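Local atomic coordinates of transcriptional regulator, LacI family (PDB entry 2RGY), a protein that probably regulates transcription as a LacI-family DNA-binding protein, its periplasmic-binding-protein-like part sensing a small effector, perhaps a sugar. Residues E85-H90 against R98-L103; Q55-V60 against D80-E85; I74-H79 against F138-N143. All blocks are in the same frame, centred on the assembly; numbering follows the deposited sequence.

Contact 1: residues E85-H90 against R98-L103; sequences ELHRMH and RAFDAL
His87 meets Phe100 in a T-shaped (edge-to-face) aromatic pair, by which the end of helix 80-89 packs on the loop that follows strand 93-96 in the Rossmann-like N-terminal subdomain of the LacI-type fold. The two rings have centroids 4.9 Å apart and planes inclined at 61°. Phe100 is the ring that presents its edge: CE2 stands 3.8 Å above the imidazole plane, over its centre, while CZ leans toward the root of the ring. With CG anti to the backbone N (chi1 -164°), His87 reaches out from the helix and offers this face to the loop. The phenyl ring is buried; its own other neighbours include Phe95 and Leu83, and Ala102 CB lies over one of its faces near the rim. Much looser is the outer side. There the exposed Leu103, last residue of a type I turn that begins at Phe100, adds a single methyl group to the contact. No hydrogen bond joins the two segments, and the turn is closed within its own loop by Leu103 N to Phe100 O. At the solvent side the contact ends where Leu103 CD2 lies 3.7 Å from His87 NE2.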
ATOM      1  N   GLU A  85      -5.685 -16.708  24.632  1.00 29.82           N
ATOM      2  CA  GLU A  85      -6.107 -15.718  25.621  1.00 30.54           C
ATOM      3  C   GLU A  85      -7.135 -14.761  25.022  1.00 29.48           C
ATOM      4  O   GLU A  85      -8.202 -14.531  25.599  1.00 30.02           O
ATOM      5  CB  GLU A  85      -4.889 -14.933  26.100  1.00 31.78           C
ATOM      6  CG  GLU A  85      -5.201 -13.919  27.151  1.00 36.30           C
ATOM      7  CD  GLU A  85      -3.957 -13.235  27.648  1.00 41.74           C
ATOM      8  OE1 GLU A  85      -3.496 -12.265  26.991  1.00 42.72           O
ATOM      9  OE2 GLU A  85      -3.429 -13.688  28.695  1.00 44.15           O
ATOM     10  N   LEU A  86      -6.804 -14.209  23.858  1.00 27.51           N
ATOM     11  CA  LEU A  86      -7.682 -13.284  23.156  1.00 26.09           C
ATOM     12  C   LEU A  86      -8.994 -13.982  22.822  1.00 25.93           C
ATOM     13  O   LEU A  86     -10.054 -13.368  22.856  1.00 25.48           O
ATOM     14  CB  LEU A  86      -7.005 -12.796  21.867  1.00 25.26           C
ATOM     15  CG  LEU A  86      -5.735 -11.954  22.038  1.00 24.49           C
ATOM     16  CD1 LEU A  86      -5.031 -11.750  20.694  1.00 24.73           C
ATOM     17  CD2 LEU A  86      -6.113 -10.619  22.658  1.00 26.02           C
ATOM     18  N   HIS A  87      -8.923 -15.272  22.509  1.00 26.00           N
ATOM     19  CA  HIS A  87     -10.124 -16.016  22.159  1.00 27.75           C
ATOM     20  C   HIS A  87     -11.060 -16.228  23.345  1.00 28.53           C
ATOM     21  O   HIS A  87     -12.282 -16.209  23.175  1.00 27.40           O
ATOM     22  CB  HIS A  87      -9.771 -17.365  21.547  1.00 28.97           C
ATOM     23  CG  HIS A  87     -10.912 -18.001  20.824  1.00 31.63           C
ATOM     24  ND1 HIS A  87     -11.431 -17.485  19.656  1.00 33.56           N
ATOM     25  CD2 HIS A  87     -11.645 -19.105  21.105  1.00 31.62           C
ATOM     26  CE1 HIS A  87     -12.432 -18.243  19.246  1.00 32.95           C
ATOM     27  NE2 HIS A  87     -12.581 -19.233  20.109  1.00 32.97           N
ATOM     28  N   ARG A  88     -10.515 -16.435  24.543  1.00 29.18           N
ATOM     29  CA  ARG A  88     -11.400 -16.616  25.695  1.00 29.98           C
ATOM     30  C   ARG A  88     -11.996 -15.279  26.132  1.00 29.22           C
ATOM     31  O   ARG A  88     -13.027 -15.238  26.814  1.00 30.00           O
ATOM     32  CB  ARG A  88     -10.667 -17.278  26.859  1.00 32.64           C
ATOM     33  CG  ARG A  88      -9.394 -16.597  27.280  1.00 36.43           C
ATOM     34  CD  ARG A  88      -9.069 -16.973  28.721  1.00 41.97           C
ATOM     35  NE  ARG A  88      -9.766 -16.095  29.658  1.00 43.26           N
ATOM     36  CZ  ARG A  88      -9.546 -14.782  29.733  1.00 45.98           C
ATOM     37  NH1 ARG A  88      -8.652 -14.208  28.923  1.00 45.84           N
ATOM     38  NH2 ARG A  88     -10.214 -14.041  30.613  1.00 45.30           N
HETATM   39  N   MSE A  89     -11.348 -14.185  25.739  1.00 27.55           N
HETATM   40  CA  MSE A  89     -11.848 -12.847  26.055  1.00 27.42           C
HETATM   41  C   MSE A  89     -12.997 -12.512  25.103  1.00 26.74           C
HETATM   42  O   MSE A  89     -13.892 -11.737  25.430  1.00 27.15           O
HETATM   43  CB  MSE A  89     -10.751 -11.795  25.873  1.00 27.52           C
HETATM   44  CG  MSE A  89      -9.820 -11.619  27.054  1.00 29.04           C
HETATM   45 SE   MSE A  89      -8.462 -10.463  26.716  1.00 30.28          SE
HETATM   46  CE  MSE A  89      -9.284  -8.865  26.927  1.00 30.54           C
ATOM     47  N   HIS A  90     -12.957 -13.097  23.912  1.00 27.03           N
ATOM     48  CA  HIS A  90     -13.979 -12.839  22.906  1.00 27.69           C
ATOM     49  C   HIS A  90     -14.049 -14.056  21.991  1.00 26.82           C
ATOM     50  O   HIS A  90     -13.268 -14.177  21.046  1.00 27.38           O
ATOM     51  CB  HIS A  90     -13.585 -11.583  22.116  1.00 27.48           C
ATOM     52  CG  HIS A  90     -14.693 -11.019  21.284  1.00 28.25           C
ATOM     53  ND1 HIS A  90     -15.134 -11.619  20.123  1.00 29.28           N
ATOM     54  CD2 HIS A  90     -15.462  -9.921  21.456  1.00 28.56           C
ATOM     55  CE1 HIS A  90     -16.128 -10.913  19.616  1.00 29.77           C
ATOM     56  NE2 HIS A  90     -16.347  -9.877  20.406  1.00 29.29           N
ATOM     57  N   ARG A  98      -2.526 -18.036  10.047  1.00 27.07           N
ATOM     58  CA  ARG A  98      -1.896 -18.839  11.100  1.00 27.73           C
ATOM     59  C   ARG A  98      -2.921 -19.789  11.693  1.00 27.75           C
ATOM     60  O   ARG A  98      -4.119 -19.519  11.665  1.00 26.52           O
ATOM     61  CB  ARG A  98      -1.257 -17.978  12.199  1.00 27.17           C
ATOM     62  CG  ARG A  98      -2.183 -17.138  13.027  1.00 26.08           C
ATOM     63  CD  ARG A  98      -1.336 -16.255  13.928  1.00 26.20           C
ATOM     64  NE  ARG A  98      -0.556 -17.036  14.881  1.00 25.07           N
ATOM     65  CZ  ARG A  98       0.493 -16.571  15.552  1.00 26.50           C
ATOM     66  NH1 ARG A  98       0.903 -15.325  15.368  1.00 23.59           N
ATOM     67  NH2 ARG A  98       1.118 -17.352  16.429  1.00 26.35           N
ATOM     68  N   ALA A  99      -2.440 -20.907  12.219  1.00 27.84           N
ATOM     69  CA  ALA A  99      -3.315 -21.929  12.783  1.00 28.76           C
ATOM     70  C   ALA A  99      -3.862 -21.608  14.171  1.00 27.41           C
ATOM     71  O   ALA A  99      -3.335 -20.749  14.883  1.00 26.74           O
ATOM     72  CB  ALA A  99      -2.572 -23.275  12.811  1.00 28.76           C
ATOM     73  N   PHE A 100      -4.933 -22.307  14.540  1.00 26.93           N
ATOM     74  CA  PHE A 100      -5.562 -22.143  15.842  1.00 27.25           C
ATOM     75  C   PHE A 100      -6.091 -23.516  16.277  1.00 28.84           C
ATOM     76  O   PHE A 100      -7.292 -23.814  16.180  1.00 27.70           O
ATOM     77  CB  PHE A 100      -6.693 -21.119  15.763  1.00 24.36           C
ATOM     78  CG  PHE A 100      -7.237 -20.732  17.100  1.00 24.61           C
ATOM     79  CD1 PHE A 100      -6.392 -20.212  18.082  1.00 23.95           C
ATOM     80  CD2 PHE A 100      -8.584 -20.924  17.401  1.00 24.49           C
ATOM     81  CE1 PHE A 100      -6.883 -19.886  19.351  1.00 23.98           C
ATOM     82  CE2 PHE A 100      -9.092 -20.602  18.668  1.00 24.53           C
ATOM     83  CZ  PHE A 100      -8.244 -20.086  19.643  1.00 24.34           C
ATOM     84  N   ASP A 101      -5.169 -24.349  16.751  1.00 30.47           N
ATOM     85  CA  ASP A 101      -5.479 -25.710  17.170  1.00 32.38           C
ATOM     86  C   ASP A 101      -6.671 -25.894  18.102  1.00 31.95           C
ATOM     87  O   ASP A 101      -7.438 -26.839  17.937  1.00 32.93           O
ATOM     88  CB  ASP A 101      -4.245 -26.359  17.796  1.00 34.56           C
ATOM     89  CG  ASP A 101      -3.064 -26.388  16.851  1.00 37.53           C
ATOM     90  OD1 ASP A 101      -3.290 -26.553  15.626  1.00 37.80           O
ATOM     91  OD2 ASP A 101      -1.914 -26.260  17.333  1.00 38.38           O
ATOM     92  N   ALA A 102      -6.839 -25.011  19.079  1.00 32.78           N
ATOM     93  CA  ALA A 102      -7.967 -25.155  19.993  1.00 32.75           C
ATOM     94  C   ALA A 102      -9.318 -25.114  19.267  1.00 33.14           C
ATOM     95  O   ALA A 102     -10.299 -25.718  19.724  1.00 33.69           O
ATOM     96  CB  ALA A 102      -7.913 -24.083  21.065  1.00 32.88           C
ATOM     97  N   LEU A 103      -9.365 -24.407  18.136  1.00 33.15           N
ATOM     98  CA  LEU A 103     -10.597 -24.286  17.353  1.00 31.53           C
ATOM     99  C   LEU A 103     -10.227 -24.064  15.892  1.00 30.79           C
ATOM    100  O   LEU A 103     -10.322 -22.951  15.380  1.00 30.12           O
ATOM    101  CB  LEU A 103     -11.424 -23.100  17.850  1.00 32.79           C
ATOM    102  CG  LEU A 103     -12.913 -23.194  17.535  1.00 32.68           C
ATOM    103  CD1 LEU A 103     -13.533 -24.203  18.497  1.00 34.19           C
ATOM    104  CD2 LEU A 103     -13.586 -21.848  17.695  1.00 33.52           C
TER

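Contact 2: residues Q55-V60 against D80-E85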
ATOM      1  N   GLN A  55       2.128  -4.713  21.036  1.00 23.74           N
ATOM      2  CA  GLN A  55       1.361  -3.706  20.321  1.00 23.62           C
ATOM      3  C   GLN A  55       0.123  -4.368  19.737  1.00 21.60           C
ATOM      4  O   GLN A  55      -0.909  -3.737  19.611  1.00 22.30           O
ATOM      5  CB  GLN A  55       2.182  -3.096  19.190  1.00 24.23           C
ATOM      6  CG  GLN A  55       3.271  -2.146  19.626  1.00 28.63           C
ATOM      7  CD  GLN A  55       3.973  -1.539  18.434  1.00 31.06           C
ATOM      8  OE1 GLN A  55       3.339  -0.917  17.584  1.00 32.70           O
ATOM      9  NE2 GLN A  55       5.287  -1.724  18.355  1.00 34.92           N
ATOM     10  N   ALA A  56       0.242  -5.639  19.370  1.00 19.69           N
ATOM     11  CA  ALA A  56      -0.887  -6.380  18.812  1.00 20.30           C
ATOM     12  C   ALA A  56      -1.844  -6.788  19.939  1.00 20.45           C
ATOM     13  O   ALA A  56      -3.062  -6.766  19.774  1.00 20.22           O
ATOM     14  CB  ALA A  56      -0.388  -7.626  18.065  1.00 17.96           C
ATOM     15  N   LEU A  57      -1.283  -7.170  21.082  1.00 20.83           N
ATOM     16  CA  LEU A  57      -2.104  -7.563  22.220  1.00 22.72           C
ATOM     17  C   LEU A  57      -2.965  -6.387  22.658  1.00 22.22           C
ATOM     18  O   LEU A  57      -4.167  -6.535  22.873  1.00 22.91           O
ATOM     19  CB  LEU A  57      -1.230  -8.020  23.398  1.00 23.78           C
ATOM     20  CG  LEU A  57      -0.768  -9.479  23.518  1.00 26.28           C
ATOM     21  CD1 LEU A  57      -1.962 -10.394  23.307  1.00 26.48           C
ATOM     22  CD2 LEU A  57       0.330  -9.790  22.516  1.00 28.92           C
ATOM     23  N   GLU A  58      -2.346  -5.219  22.778  1.00 21.95           N
ATOM     24  CA  GLU A  58      -3.050  -4.016  23.198  1.00 23.23           C
ATOM     25  C   GLU A  58      -4.121  -3.603  22.180  1.00 22.51           C
ATOM     26  O   GLU A  58      -5.236  -3.235  22.550  1.00 22.96           O
ATOM     27  CB  GLU A  58      -2.052  -2.868  23.400  1.00 24.73           C
ATOM     28  CG  GLU A  58      -0.894  -3.214  24.324  1.00 30.67           C
ATOM     29  CD  GLU A  58       0.117  -2.081  24.475  1.00 34.09           C
ATOM     30  OE1 GLU A  58       0.428  -1.397  23.469  1.00 34.90           O
ATOM     31  OE2 GLU A  58       0.619  -1.880  25.606  1.00 38.22           O
ATOM     32  N   ALA A  59      -3.779  -3.665  20.899  1.00 21.43           N
ATOM     33  CA  ALA A  59      -4.720  -3.283  19.854  1.00 20.22           C
ATOM     34  C   ALA A  59      -5.939  -4.201  19.829  1.00 20.58           C
ATOM     35  O   ALA A  59      -7.073  -3.730  19.754  1.00 22.16           O
ATOM     36  CB  ALA A  59      -4.030  -3.292  18.511  1.00 19.57           C
ATOM     37  N   VAL A  60      -5.715  -5.511  19.889  1.00 20.29           N
ATOM     38  CA  VAL A  60      -6.836  -6.445  19.882  1.00 19.48           C
ATOM     39  C   VAL A  60      -7.692  -6.268  21.139  1.00 21.09           C
ATOM     40  O   VAL A  60      -8.919  -6.315  21.066  1.00 20.96           O
ATOM     41  CB  VAL A  60      -6.362  -7.910  19.775  1.00 18.42           C
ATOM     42  CG1 VAL A  60      -7.561  -8.843  19.791  1.00 15.87           C
ATOM     43  CG2 VAL A  60      -5.569  -8.102  18.486  1.00 18.80           C
ATOM     44  N   ASP A  80       1.287 -18.265  19.915  1.00 27.85           N
ATOM     45  CA  ASP A  80       0.110 -19.120  19.984  1.00 28.38           C
ATOM     46  C   ASP A  80      -0.681 -18.918  21.277  1.00 28.20           C
ATOM     47  O   ASP A  80      -1.906 -18.860  21.249  1.00 26.21           O
ATOM     48  CB  ASP A  80       0.511 -20.596  19.822  1.00 30.23           C
ATOM     49  CG  ASP A  80       0.987 -20.930  18.407  1.00 31.70           C
ATOM     50  OD1 ASP A  80       1.131 -20.007  17.577  1.00 33.19           O
ATOM     51  OD2 ASP A  80       1.226 -22.123  18.114  1.00 33.04           O
ATOM     52  N   GLU A  81       0.015 -18.791  22.403  1.00 27.97           N
ATOM     53  CA  GLU A  81      -0.654 -18.612  23.690  1.00 29.78           C
ATOM     54  C   GLU A  81      -1.510 -17.338  23.716  1.00 30.19           C
ATOM     55  O   GLU A  81      -2.510 -17.264  24.442  1.00 29.58           O
ATOM     56  CB  GLU A  81       0.382 -18.596  24.837  1.00 31.95           C
ATOM     57  CG  GLU A  81       1.038 -17.246  25.118  1.00 36.72           C
ATOM     58  CD  GLU A  81       2.246 -17.332  26.063  1.00 39.49           C
ATOM     59  OE1 GLU A  81       2.307 -18.262  26.911  1.00 40.72           O
ATOM     60  OE2 GLU A  81       3.135 -16.455  25.960  1.00 40.12           O
ATOM     61  N   ASP A  82      -1.121 -16.342  22.920  1.00 29.13           N
ATOM     62  CA  ASP A  82      -1.871 -15.096  22.853  1.00 29.19           C
ATOM     63  C   ASP A  82      -3.200 -15.337  22.151  1.00 28.01           C
ATOM     64  O   ASP A  82      -4.227 -14.804  22.563  1.00 27.13           O
ATOM     65  CB  ASP A  82      -1.072 -14.016  22.111  1.00 29.37           C
ATOM     66  CG  ASP A  82       0.242 -13.705  22.792  1.00 30.34           C
ATOM     67  OD1 ASP A  82       0.277 -13.793  24.039  1.00 30.80           O
ATOM     68  OD2 ASP A  82       1.227 -13.373  22.095  1.00 27.23           O
ATOM     69  N   LEU A  83      -3.180 -16.144  21.094  1.00 27.89           N
ATOM     70  CA  LEU A  83      -4.407 -16.451  20.366  1.00 28.68           C
ATOM     71  C   LEU A  83      -5.456 -17.067  21.307  1.00 29.11           C
ATOM     72  O   LEU A  83      -6.637 -16.727  21.232  1.00 27.36           O
ATOM     73  CB  LEU A  83      -4.100 -17.405  19.206  1.00 29.02           C
ATOM     74  CG  LEU A  83      -3.545 -16.852  17.882  1.00 30.36           C
ATOM     75  CD1 LEU A  83      -2.553 -15.736  18.098  1.00 30.08           C
ATOM     76  CD2 LEU A  83      -2.898 -18.005  17.128  1.00 32.02           C
ATOM     77  N   ASP A  84      -5.016 -17.958  22.198  1.00 29.60           N
ATOM     78  CA  ASP A  84      -5.910 -18.618  23.158  1.00 30.81           C
ATOM     79  C   ASP A  84      -6.499 -17.660  24.191  1.00 30.31           C
ATOM     80  O   ASP A  84      -7.666 -17.777  24.576  1.00 29.85           O
ATOM     81  CB  ASP A  84      -5.164 -19.743  23.885  1.00 32.77           C
ATOM     82  CG  ASP A  84      -4.759 -20.860  22.953  1.00 34.96           C
ATOM     83  OD1 ASP A  84      -5.647 -21.410  22.271  1.00 37.80           O
ATOM     84  OD2 ASP A  84      -3.556 -21.191  22.900  1.00 37.37           O
ATOM     85  N   GLU A  85      -5.685 -16.708  24.632  1.00 29.82           N
ATOM     86  CA  GLU A  85      -6.107 -15.718  25.621  1.00 30.54           C
ATOM     87  C   GLU A  85      -7.135 -14.761  25.022  1.00 29.48           C
ATOM     88  O   GLU A  85      -8.202 -14.531  25.599  1.00 30.02           O
ATOM     89  CB  GLU A  85      -4.889 -14.933  26.100  1.00 31.78           C
ATOM     90  CG  GLU A  85      -5.201 -13.919  27.151  1.00 36.30           C
ATOM     91  CD  GLU A  85      -3.957 -13.235  27.648  1.00 41.74           C
ATOM     92  OE1 GLU A  85      -3.496 -12.265  26.991  1.00 42.72           O
ATOM     93  OE2 GLU A  85      -3.429 -13.688  28.695  1.00 44.15           O
TER
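Helices 52-65 and 80-89 are neighbours on one side of the parallel sheet in the N-terminal subdomain, a Rossmann-like layer of the LacI and periplasmic-binding-protein fold, and Leu57 and Asp82 form the point where these segments meet. Their CA atoms, the nearest pair between the segments, are 7.6 Å apart, and one leucine side chain spans most of it. Leu57 sets both its methyl groups against one side of the Asp82 side chain. CD1 rests 3.9 Å from Asp82 CB, and CD2 lies 3.7 Å from Asp82 OD2. The leucine comes in at about a right angle to the aspartate, so that its two methyls lie along the CB-to-OD2 side of it. In Asp82, CG is anti to the carbonyl carbon (chi1 -60°), which turns the carboxylate back toward the start of its own helix. There OD2 accepts a hydrogen bond from the backbone N of His79, the N-cap residue, and also forms a salt bridge with Arg53 NE. A lighter touch comes one turn further on, where Glu85 OE1 approaches Leu57 CD1 at 4.4 Å. Beside the leucine methyls, Leu78 packs from the loop before helix 80-89, while on the far side of helix 52-65 Ala59 packs on Arg35 of the second subunit. No hydrogen bond crosses between the segments themselves. The chemistry is therefore divided: methyl groups cover the buried carboxylate from one helix, while its charge is met by Arg53 and by the amide at the helix start. Such surroundings would probably keep Asp82 ionised, and the salt bridge ties the first turn of helix 80-89 to the first turn of helix 52-65.

Contact 3: residues I74-H79 against F138-N143; sequences ISHDLH and FTASDN
His76 and Ala140 bring the two backbones to 5.1 Å between CA atoms, where the loop leading into helix 80-89 passes the turn that starts helix 141-155. The side-chain contact is compact. Ala140, the N-cap residue of helix 141-155, sets its CB 3.8 Å from His76 CB, and the same methyl also approaches the root of the imidazole obliquely. Asp142 closes in on the same methylene, with OD1 3.7 Å from His76 CB. Its other oxygen, OD2, is committed to a salt bridge with Arg146, one turn along the helix. The histidine holds CG between its backbone N and carbonyl carbon (chi1 63°), and the ring rises from the loop to meet Phe171, their planes at about 65°.

Polar linkage between the segments runs through water. Water 1 donates to His76 O at 2.6 Å and is hydrogen-bonded to Thr139 OG1 at 2.5 Å. A second molecule, water 2, lies 2.8 Å from His76 O and the same distance from Thr139 O. Two waters thus gather at one carbonyl, between it and Thr139. On the other side of His76 the loop is shaped by an ST turn, in which Ser75 OG accepts from Asp77 N at 3.2 Å.

The contact joins the two subdomains of the LacI-type fold, probably beside the effector cleft, which in this family lies between the two subdomains. The loop follows strand 70-73 of the five-stranded parallel sheet and gives way to helix 80-89, with Leu78 turned into helix 52-65; the opposing turn follows strand 131-135 of the mixed sheet and opens into helix 141-155.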
ATOM      1  N   ILE A  74      -5.016 -10.746  12.264  1.00 18.66           N
ATOM      2  CA  ILE A  74      -3.876 -11.270  11.523  1.00 19.51           C
ATOM      3  C   ILE A  74      -2.626 -10.631  12.102  1.00 20.92           C
ATOM      4  O   ILE A  74      -2.516  -9.411  12.181  1.00 20.49           O
ATOM      5  CB  ILE A  74      -3.936 -10.982  10.000  1.00 19.66           C
ATOM      6  CG1 ILE A  74      -2.672 -11.532   9.326  1.00 21.48           C
ATOM      7  CG2 ILE A  74      -4.061  -9.506   9.732  1.00 18.44           C
ATOM      8  CD1 ILE A  74      -2.702 -11.465   7.805  1.00 22.28           C
ATOM      9  N   SER A  75      -1.693 -11.472  12.531  1.00 22.12           N
ATOM     10  CA  SER A  75      -0.446 -11.002  13.110  1.00 23.61           C
ATOM     11  C   SER A  75       0.502 -12.171  13.248  1.00 23.44           C
ATOM     12  O   SER A  75       0.106 -13.253  13.675  1.00 23.78           O
ATOM     13  CB  SER A  75      -0.698 -10.387  14.489  1.00 24.94           C
ATOM     14  OG  SER A  75       0.515 -10.200  15.208  1.00 26.65           O
ATOM     15  N   HIS A  76       1.756 -11.959  12.870  1.00 25.98           N
ATOM     16  CA  HIS A  76       2.749 -13.008  12.993  1.00 26.56           C
ATOM     17  C   HIS A  76       3.646 -12.711  14.187  1.00 25.60           C
ATOM     18  O   HIS A  76       4.633 -13.409  14.415  1.00 25.63           O
ATOM     19  CB  HIS A  76       3.578 -13.107  11.711  1.00 29.28           C
ATOM     20  CG  HIS A  76       4.367 -11.872  11.408  1.00 31.77           C
ATOM     21  ND1 HIS A  76       5.380 -11.421  12.230  1.00 32.99           N
ATOM     22  CD2 HIS A  76       4.298 -11.000  10.378  1.00 32.57           C
ATOM     23  CE1 HIS A  76       5.902 -10.323  11.712  1.00 33.00           C
ATOM     24  NE2 HIS A  76       5.266 -10.045  10.590  1.00 33.56           N
ATOM     25  N   ASP A  77       3.299 -11.667  14.938  1.00 24.48           N
ATOM     26  CA  ASP A  77       4.056 -11.266  16.127  1.00 25.23           C
ATOM     27  C   ASP A  77       3.445 -11.896  17.377  1.00 25.59           C
ATOM     28  O   ASP A  77       4.114 -12.058  18.397  1.00 25.31           O
ATOM     29  CB  ASP A  77       4.042  -9.742  16.294  1.00 27.00           C
ATOM     30  CG  ASP A  77       4.830  -9.025  15.219  1.00 29.97           C
ATOM     31  OD1 ASP A  77       6.069  -9.147  15.210  1.00 31.50           O
ATOM     32  OD2 ASP A  77       4.214  -8.334  14.381  1.00 29.55           O
ATOM     33  N   LEU A  78       2.159 -12.226  17.304  1.00 24.65           N
ATOM     34  CA  LEU A  78       1.488 -12.845  18.437  1.00 24.45           C
ATOM     35  C   LEU A  78       1.993 -14.273  18.591  1.00 25.72           C
ATOM     36  O   LEU A  78       2.376 -14.913  17.616  1.00 26.36           O
ATOM     37  CB  LEU A  78      -0.027 -12.874  18.223  1.00 23.71           C
ATOM     38  CG  LEU A  78      -0.806 -11.557  18.150  1.00 23.32           C
ATOM     39  CD1 LEU A  78      -2.242 -11.876  17.784  1.00 23.00           C
ATOM     40  CD2 LEU A  78      -0.758 -10.824  19.498  1.00 22.19           C
ATOM     41  N   HIS A  79       2.004 -14.767  19.819  1.00 27.21           N
ATOM     42  CA  HIS A  79       2.436 -16.136  20.069  1.00 29.71           C
ATOM     43  C   HIS A  79       1.181 -16.970  20.187  1.00 28.45           C
ATOM     44  O   HIS A  79       0.125 -16.444  20.531  1.00 27.99           O
ATOM     45  CB  HIS A  79       3.246 -16.214  21.359  1.00 32.92           C
ATOM     46  CG  HIS A  79       4.629 -15.667  21.225  1.00 37.28           C
ATOM     47  ND1 HIS A  79       4.961 -14.724  20.276  1.00 38.84           N
ATOM     48  CD2 HIS A  79       5.753 -15.891  21.945  1.00 38.68           C
ATOM     49  CE1 HIS A  79       6.231 -14.388  20.419  1.00 40.21           C
ATOM     50  NE2 HIS A  79       6.733 -15.082  21.425  1.00 40.48           N
ATOM     51  N   PHE A 138      12.148 -15.403  11.909  1.00 25.17           N
ATOM     52  CA  PHE A 138      12.154 -16.838  12.134  1.00 27.80           C
ATOM     53  C   PHE A 138      11.019 -17.266  13.054  1.00 29.03           C
ATOM     54  O   PHE A 138      10.629 -18.436  13.056  1.00 28.92           O
ATOM     55  CB  PHE A 138      13.499 -17.267  12.725  1.00 29.09           C
ATOM     56  CG  PHE A 138      14.635 -17.267  11.722  1.00 31.75           C
ATOM     57  CD1 PHE A 138      15.955 -17.386  12.152  1.00 32.16           C
ATOM     58  CD2 PHE A 138      14.379 -17.153  10.343  1.00 32.09           C
ATOM     59  CE1 PHE A 138      17.017 -17.384  11.236  1.00 31.53           C
ATOM     60  CE2 PHE A 138      15.422 -17.149   9.412  1.00 30.35           C
ATOM     61  CZ  PHE A 138      16.751 -17.266   9.861  1.00 32.69           C
ATOM     62  N   THR A 139      10.494 -16.321  13.834  1.00 29.37           N
ATOM     63  CA  THR A 139       9.393 -16.615  14.753  1.00 31.06           C
ATOM     64  C   THR A 139       8.006 -16.547  14.101  1.00 30.79           C
ATOM     65  O   THR A 139       6.999 -16.826  14.754  1.00 33.06           O
ATOM     66  CB  THR A 139       9.401 -15.672  15.983  1.00 31.57           C
ATOM     67  OG1 THR A 139       9.481 -14.306  15.548  1.00 31.24           O
ATOM     68  CG2 THR A 139      10.577 -16.005  16.907  1.00 30.85           C
ATOM     69  N   ALA A 140       7.946 -16.171  12.828  1.00 28.85           N
ATOM     70  CA  ALA A 140       6.659 -16.104  12.130  1.00 27.27           C
ATOM     71  C   ALA A 140       6.385 -17.492  11.552  1.00 26.87           C
ATOM     72  O   ALA A 140       7.143 -17.974  10.713  1.00 24.84           O
ATOM     73  CB  ALA A 140       6.707 -15.063  11.014  1.00 27.04           C
ATOM     74  N   SER A 141       5.307 -18.132  12.003  1.00 26.27           N
ATOM     75  CA  SER A 141       4.970 -19.475  11.540  1.00 27.64           C
ATOM     76  C   SER A 141       4.718 -19.550  10.035  1.00 26.07           C
ATOM     77  O   SER A 141       5.046 -20.545   9.401  1.00 25.18           O
ATOM     78  CB  SER A 141       3.750 -20.029  12.297  1.00 27.58           C
ATOM     79  OG  SER A 141       2.560 -19.348  11.944  1.00 30.31           O
ATOM     80  N   ASP A 142       4.137 -18.506   9.460  1.00 26.56           N
ATOM     81  CA  ASP A 142       3.884 -18.509   8.029  1.00 27.31           C
ATOM     82  C   ASP A 142       5.225 -18.512   7.298  1.00 27.61           C
ATOM     83  O   ASP A 142       5.340 -19.032   6.183  1.00 26.43           O
ATOM     84  CB  ASP A 142       3.065 -17.283   7.632  1.00 30.00           C
ATOM     85  CG  ASP A 142       3.632 -15.995   8.203  1.00 33.29           C
ATOM     86  OD1 ASP A 142       3.963 -15.974   9.410  1.00 33.31           O
ATOM     87  OD2 ASP A 142       3.735 -15.002   7.451  1.00 35.35           O
ATOM     88  N   ASN A 143       6.247 -17.951   7.940  1.00 26.60           N
ATOM     89  CA  ASN A 143       7.566 -17.890   7.333  1.00 26.04           C
ATOM     90  C   ASN A 143       8.282 -19.221   7.474  1.00 26.04           C
ATOM     91  O   ASN A 143       8.894 -19.706   6.526  1.00 27.32           O
ATOM     92  CB  ASN A 143       8.395 -16.779   7.978  1.00 24.08           C
ATOM     93  CG  ASN A 143       9.757 -16.612   7.324  1.00 22.06           C
ATOM     94  OD1 ASN A 143      10.763 -17.134   7.807  1.00 22.57           O
ATOM     95  ND2 ASN A 143       9.788 -15.893   6.215  1.00 18.01           N
TER
HETATM   96  O   HOH W   1       7.243 -13.504  14.700  1.00 36.72           O
HETATM   97  O   HOH W   2       4.698 -15.724  15.971  1.00 51.28           O

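Contacts 1 and 2 both use helix 80-89 and share Glu85, with centres about 9 Å apart; together they hold that helix between helix 52-65 and the loop after strand 93-96. Contact 3 lies about 12 Å from the centre of contact 2 and 14 Å from that of contact 1, nearer the chain's centre in space. In sequence, contact 2 closes before contact 1 opens, contact 1 is nested in the loop closed by contact 3, and contacts 2 and 3 interleave. Arg98 connects all three, bridging to Asp80 and probably bonding to the carbonyls of Ser75 and Leu78. Packing within one subdomain is thus continuous with the junction to the other.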